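Local coordinates for PTS system, nitrogen regulatory IIA protein (Neisseria meningitidis, PDB 2A0J) that probably takes part in phosphoryl transfer and nitrogen regulation as an EIIA protein of the phosphotransferase system, and may activate a protein kinase, at residues Phe49-Leu54 and Ile65-His70; Gln61-Pro66 and Gly122-Lys127. All blocks are in the same frame, centred on the assembly; numbering follows the deposited sequence.

Contact 1: Phe49-Leu54 and Ile65-His70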
loop_
_atom_site.group_PDB
_atom_site.type_symbol
_atom_site.label_atom_id
_atom_site.label_comp_id
_atom_site.label_asym_id
_atom_site.label_seq_id
_atom_site.Cartn_x
_atom_site.Cartn_y
_atom_site.Cartn_z
ATOM N N PHE A 49 -5.908 9.848 -2.332
ATOM C CA PHE A 49 -6.898 10.036 -3.391
ATOM C C PHE A 49 -6.533 11.158 -4.369
ATOM O O PHE A 49 -6.975 11.158 -5.521
ATOM C CB PHE A 49 -8.277 10.310 -2.774
ATOM C CG PHE A 49 -9.384 9.434 -3.327
ATOM C CD1 PHE A 49 -9.281 8.042 -3.289
ATOM C CD2 PHE A 49 -10.544 10.001 -3.856
ATOM C CE1 PHE A 49 -10.318 7.229 -3.769
ATOM C CE2 PHE A 49 -11.582 9.195 -4.337
ATOM C CZ PHE A 49 -11.465 7.808 -4.291
ATOM N N ALA A 50 -5.734 12.116 -3.917
ATOM C CA ALA A 50 -5.322 13.207 -4.785
ATOM C C ALA A 50 -4.455 12.613 -5.896
ATOM O O ALA A 50 -4.420 13.115 -7.024
ATOM C CB ALA A 50 -4.530 14.244 -3.988
ATOM N N ARG A 51 -3.770 11.526 -5.560
ATOM C CA ARG A 51 -2.885 10.831 -6.493
ATOM C C ARG A 51 -3.629 9.824 -7.366
ATOM O O ARG A 51 -3.405 9.757 -8.576
ATOM C CB ARG A 51 -1.773 10.113 -5.718
ATOM C CG ARG A 51 -0.936 9.170 -6.568
ATOM C CD ARG A 51 -0.257 9.908 -7.717
ATOM N NE ARG A 51 0.446 8.982 -8.599
ATOM C CZ ARG A 51 -0.156 8.146 -9.441
ATOM N NH1 ARG A 51 -1.488 8.117 -9.534
ATOM N NH2 ARG A 51 0.577 7.323 -10.175
ATOM N N GLU A 52 -4.502 9.042 -6.735
ATOM C CA GLU A 52 -5.302 8.022 -7.416
ATOM C C GLU A 52 -6.126 8.726 -8.493
ATOM O O GLU A 52 -6.493 8.147 -9.509
ATOM C CB GLU A 52 -6.220 7.340 -6.390
ATOM C CG GLU A 52 -6.653 5.923 -6.726
ATOM C CD GLU A 52 -5.486 4.976 -6.965
ATOM O OE1 GLU A 52 -4.481 5.058 -6.223
ATOM O OE2 GLU A 52 -5.582 4.137 -7.891
ATOM N N LYS A 53 -6.399 10.001 -8.251
ATOM C CA LYS A 53 -7.157 10.837 -9.170
ATOM C C LYS A 53 -6.442 10.913 -10.516
ATOM O O LYS A 53 -7.075 10.928 -11.572
ATOM C CB LYS A 53 -7.280 12.234 -8.573
ATOM C CG LYS A 53 -8.382 13.086 -9.147
ATOM C CD LYS A 53 -8.566 14.350 -8.309
ATOM C CE LYS A 53 -8.783 14.015 -6.828
ATOM N NZ LYS A 53 -9.858 12.993 -6.608
ATOM N N LEU A 54 -5.113 10.968 -10.468
ATOM C CA LEU A 54 -4.313 11.047 -11.679
ATOM C C LEU A 54 -4.363 9.748 -12.471
ATOM O O LEU A 54 -4.086 9.736 -13.664
ATOM C CB LEU A 54 -2.861 11.374 -11.338
ATOM C CG LEU A 54 -2.562 12.658 -10.564
ATOM C CD1 LEU A 54 -1.071 12.932 -10.667
ATOM C CD2 LEU A 54 -3.358 13.835 -11.128
ATOM N N ILE A 65 -0.114 -0.089 -5.602
ATOM C CA ILE A 65 0.729 0.655 -4.674
ATOM C C ILE A 65 0.244 2.087 -4.495
ATOM O O ILE A 65 0.875 3.025 -4.972
ATOM C CB ILE A 65 2.196 0.709 -5.165
ATOM C CG1 ILE A 65 2.233 1.102 -6.649
ATOM C CG2 ILE A 65 2.879 -0.630 -4.930
ATOM C CD1 ILE A 65 3.614 1.442 -7.174
ATOM N N PRO A 66 -0.890 2.276 -3.802
ATOM C CA PRO A 66 -1.388 3.641 -3.607
ATOM C C PRO A 66 -0.362 4.419 -2.778
ATOM O O PRO A 66 0.226 3.869 -1.846
ATOM C CB PRO A 66 -2.702 3.433 -2.839
ATOM C CG PRO A 66 -3.082 2.011 -3.117
ATOM C CD PRO A 66 -1.761 1.292 -3.134
ATOM N N HIS A 67 -0.140 5.687 -3.104
ATOM C CA HIS A 67 0.820 6.479 -2.336
ATOM C C HIS A 67 0.541 7.988 -2.380
ATOM O O HIS A 67 -0.213 8.467 -3.231
ATOM C CB HIS A 67 2.250 6.191 -2.821
ATOM C CG HIS A 67 2.449 6.394 -4.292
ATOM N ND1 HIS A 67 2.103 5.446 -5.230
ATOM C CD2 HIS A 67 2.941 7.448 -4.988
ATOM C CE1 HIS A 67 2.375 5.904 -6.439
ATOM N NE2 HIS A 67 2.884 7.118 -6.319
ATOM N N GLY A 68 1.155 8.727 -1.459
ATOM C CA GLY A 68 0.964 10.167 -1.398
ATOM C C GLY A 68 2.010 10.885 -0.559
ATOM O O GLY A 68 2.637 10.294 0.318
ATOM N N ARG A 69 2.202 12.172 -0.832
ATOM C CA ARG A 69 3.181 12.967 -0.112
ATOM C C ARG A 69 2.480 14.123 0.603
ATOM O O ARG A 69 1.365 14.499 0.250
ATOM C CB ARG A 69 4.226 13.523 -1.087
ATOM C CG ARG A 69 4.689 12.531 -2.152
ATOM C CD ARG A 69 5.710 13.146 -3.107
ATOM N NE ARG A 69 5.739 12.465 -4.403
ATOM C CZ ARG A 69 6.194 11.230 -4.612
ATOM N NH1 ARG A 69 6.677 10.505 -3.611
ATOM N NH2 ARG A 69 6.163 10.711 -5.834
ATOM N N HIS A 70 3.132 14.683 1.614
ATOM C CA HIS A 70 2.543 15.797 2.326
ATOM C C HIS A 70 3.547 16.463 3.265
ATOM O O HIS A 70 4.273 15.791 3.993
ATOM C CB HIS A 70 1.312 15.334 3.108
ATOM C CG HIS A 70 0.465 16.464 3.606
ATOM N ND1 HIS A 70 -0.638 16.921 2.922
ATOM C CD2 HIS A 70 0.595 17.264 4.692
ATOM C CE1 HIS A 70 -1.153 17.955 3.565
ATOM N NE2 HIS A 70 -0.423 18.183 4.642
HETATM O O HOH W 1 -2.830 6.569 -4.570
#
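R51, on helix 41-52, leans across H67 on strand 63-70, and the first class of contact is close packing. R51 CB packs on the backbone carbonyl oxygen of H67, 3.4 Å from H67 O, while R51 CG lies over one face of the imidazole. The chain then bends at chi2 (59°) so that R51 NE comes to 3.8 Å from H67 NE2, with the guanidinium and ring planes 74° apart. Beside this pair E52 and P66 run alongside each other, their nearest atoms, OE1 of E52 and CB of P66, 4.2 Å apart.

The second class is polar. A water molecule bridges the segments, bonded to E52 OE1 at 2.8 Å and accepting from H67 N at 3.2 Å. E52 OE1 is also hydrogen-bonded to T57 OG1 and OE2 is in a salt bridge with K22, while R51 NH1 is hydrogen-bonded to G55 O. Within the strand segment, H67 ND1 donates to I65 O at 2.7 Å, nearly straight (169°) and in the ring plane; with CG tucked between backbone N and carbonyl carbon, the ring folds back to reach it.

This bond fixes the rotation of the imidazole and presents NE2 toward the arginine. H67 probably belongs to the type 2 EIIA histidine signature as the phosphoryl acceptor, so a guanidinium beside NE2 is consistent with attracting an anionic phosphoryl group.

Contact 2: Gln61-Pro66 and Gly122-Lys127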
loop_
_atom_site.group_PDB
_atom_site.type_symbol
_atom_site.label_atom_id
_atom_site.label_comp_id
_atom_site.label_asym_id
_atom_site.label_seq_id
_atom_site.Cartn_x
_atom_site.Cartn_y
_atom_site.Cartn_z
ATOM N N GLN A 61 -2.086 -7.419 -12.435
ATOM C CA GLN A 61 -2.022 -8.722 -11.793
ATOM C C GLN A 61 -2.398 -8.767 -10.308
ATOM O O GLN A 61 -1.719 -9.409 -9.505
ATOM C CB GLN A 61 -0.629 -9.310 -11.996
ATOM C CG GLN A 61 -0.275 -9.543 -13.450
ATOM C CD GLN A 61 1.225 -9.544 -13.691
ATOM O OE1 GLN A 61 1.695 -9.969 -14.745
ATOM N NE2 GLN A 61 1.983 -9.052 -12.714
ATOM N N GLY A 62 -3.487 -8.090 -9.956
ATOM C CA GLY A 62 -3.969 -8.086 -8.582
ATOM C C GLY A 62 -3.168 -7.290 -7.565
ATOM O O GLY A 62 -3.455 -7.350 -6.366
ATOM N N VAL A 63 -2.168 -6.551 -8.036
ATOM C CA VAL A 63 -1.335 -5.742 -7.162
ATOM C C VAL A 63 -1.530 -4.242 -7.399
ATOM O O VAL A 63 -1.944 -3.818 -8.480
ATOM C CB VAL A 63 0.150 -6.066 -7.363
ATOM C CG1 VAL A 63 1.003 -5.207 -6.425
ATOM C CG2 VAL A 63 0.392 -7.553 -7.125
ATOM N N ALA A 64 -1.233 -3.447 -6.374
ATOM C CA ALA A 64 -1.351 -1.994 -6.452
ATOM C C ALA A 64 -0.472 -1.348 -5.379
ATOM O O ALA A 64 -0.131 -1.977 -4.370
ATOM C CB ALA A 64 -2.813 -1.570 -6.271
ATOM N N ILE A 65 -0.114 -0.089 -5.602
ATOM C CA ILE A 65 0.729 0.655 -4.674
ATOM C C ILE A 65 0.244 2.087 -4.495
ATOM O O ILE A 65 0.875 3.025 -4.972
ATOM C CB ILE A 65 2.196 0.709 -5.165
ATOM C CG1 ILE A 65 2.233 1.102 -6.649
ATOM C CG2 ILE A 65 2.879 -0.630 -4.930
ATOM C CD1 ILE A 65 3.614 1.442 -7.174
ATOM N N PRO A 66 -0.890 2.276 -3.802
ATOM C CA PRO A 66 -1.388 3.641 -3.607
ATOM C C PRO A 66 -0.362 4.419 -2.778
ATOM O O PRO A 66 0.226 3.869 -1.846
ATOM C CB PRO A 66 -2.702 3.433 -2.839
ATOM C CG PRO A 66 -3.082 2.011 -3.117
ATOM C CD PRO A 66 -1.761 1.292 -3.134
ATOM N N GLY A 122 9.217 -4.384 -8.308
ATOM C CA GLY A 122 10.044 -5.481 -8.773
ATOM C C GLY A 122 9.579 -6.786 -8.165
ATOM O O GLY A 122 9.366 -7.773 -8.880
ATOM N N LYS A 123 9.407 -6.790 -6.844
ATOM C CA LYS A 123 8.960 -7.984 -6.144
ATOM C C LYS A 123 7.608 -8.454 -6.651
ATOM O O LYS A 123 7.398 -9.653 -6.868
ATOM C CB LYS A 123 8.859 -7.731 -4.641
ATOM C CG LYS A 123 10.176 -7.514 -3.942
ATOM C CD LYS A 123 9.985 -7.518 -2.436
ATOM C CE LYS A 123 11.320 -7.538 -1.690
ATOM N NZ LYS A 123 12.097 -8.787 -1.933
ATOM N N PHE A 124 6.699 -7.501 -6.838
ATOM C CA PHE A 124 5.345 -7.791 -7.297
ATOM C C PHE A 124 5.245 -8.276 -8.742
ATOM O O PHE A 124 4.228 -8.854 -9.143
ATOM C CB PHE A 124 4.450 -6.561 -7.103
ATOM C CG PHE A 124 4.291 -6.149 -5.665
ATOM C CD1 PHE A 124 4.161 -7.106 -4.663
ATOM C CD2 PHE A 124 4.252 -4.806 -5.314
ATOM C CE1 PHE A 124 3.996 -6.730 -3.326
ATOM C CE2 PHE A 124 4.087 -4.416 -3.977
ATOM C CZ PHE A 124 3.959 -5.380 -2.983
ATOM N N SER A 125 6.291 -8.052 -9.528
ATOM C CA SER A 125 6.274 -8.490 -10.919
ATOM C C SER A 125 6.559 -9.980 -11.021
ATOM O O SER A 125 6.407 -10.573 -12.088
ATOM C CB SER A 125 7.309 -7.715 -11.737
ATOM O OG SER A 125 8.614 -7.907 -11.217
ATOM N N GLN A 126 6.967 -10.579 -9.904
ATOM C CA GLN A 126 7.290 -12.004 -9.864
ATOM C C GLN A 126 6.098 -12.838 -9.448
ATOM O O GLN A 126 5.538 -12.645 -8.367
ATOM C CB GLN A 126 8.438 -12.260 -8.895
ATOM C CG GLN A 126 9.723 -11.569 -9.271
ATOM C CD GLN A 126 10.845 -11.947 -8.339
ATOM O OE1 GLN A 126 11.086 -13.132 -8.097
ATOM N NE2 GLN A 126 11.544 -10.946 -7.810
ATOM N N LYS A 127 5.727 -13.782 -10.307
ATOM C CA LYS A 127 4.580 -14.637 -10.051
ATOM C C LYS A 127 4.634 -15.382 -8.718
ATOM O O LYS A 127 3.651 -15.409 -7.976
ATOM C CB LYS A 127 4.409 -15.641 -11.193
ATOM C CG LYS A 127 3.148 -16.481 -11.060
ATOM C CD LYS A 127 2.853 -17.266 -12.316
ATOM C CE LYS A 127 1.566 -18.052 -12.157
ATOM N NZ LYS A 127 0.425 -17.160 -11.817
#
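The F124 ring receives V63 over one face and I65 at its edge. V63 CG1 stands 3.8 Å from the centroid of the F124 ring, 28° off the normal, a CH-pi contact displaced toward the rim, where it comes within 3.5 Å of F124 CD2. The valine's first torsion puts CG1 anti to the backbone N (chi1 -180°), which directs that methyl at the ring, while CG2 grazes F124 CB at 4.2 Å. I65 arrives obliquely and near the ring plane: its CG2 is 4.1 Å from F124 CE2. L133 of the following helix 127-135 also touches F124.

The polar fringe is slight. Q61 NE2 comes no nearer than 4.2 Å to F124 O, a carbonyl that is hydrogen-bonded by R130 of helix 127-135. On the helix side, S125 N bonds to G122 O at 3.2 Å, and Q126 follows at the N-cap of the next helix, so F124 sits just before the chain turns from one helix into the other.

An aromatic from a helix laid against branched residues two apart on the outermost strand of the chain's sheet, V63 and I65, the latter at the strand's interruption, is plain sheet-to-helix packing. It joins strand 63-70 to helix 110-124 in the alpha/beta fold of the EIIA type 2 family.

From the N terminus, helix 41-52 leads into contact 1, which closes a short loop of ten residues, 55-64, where P66 and H67 meet the helix. Contact 2 begins at 61-66, which runs from that loop into strand 63-70, and closes a far longer excursion, 67-121, which takes in strands 77-83, 86-87 and 97-106 and most of helix 110-124. The two excursions do not nest; they follow one another, and the segments share I65 and P66, though P66 works in contact 1 and I65 in contact 2. The centres of contacts 1 and 2 are about 17 Å apart. Together they fasten successive parts of this outer strand to an earlier helix and a later one.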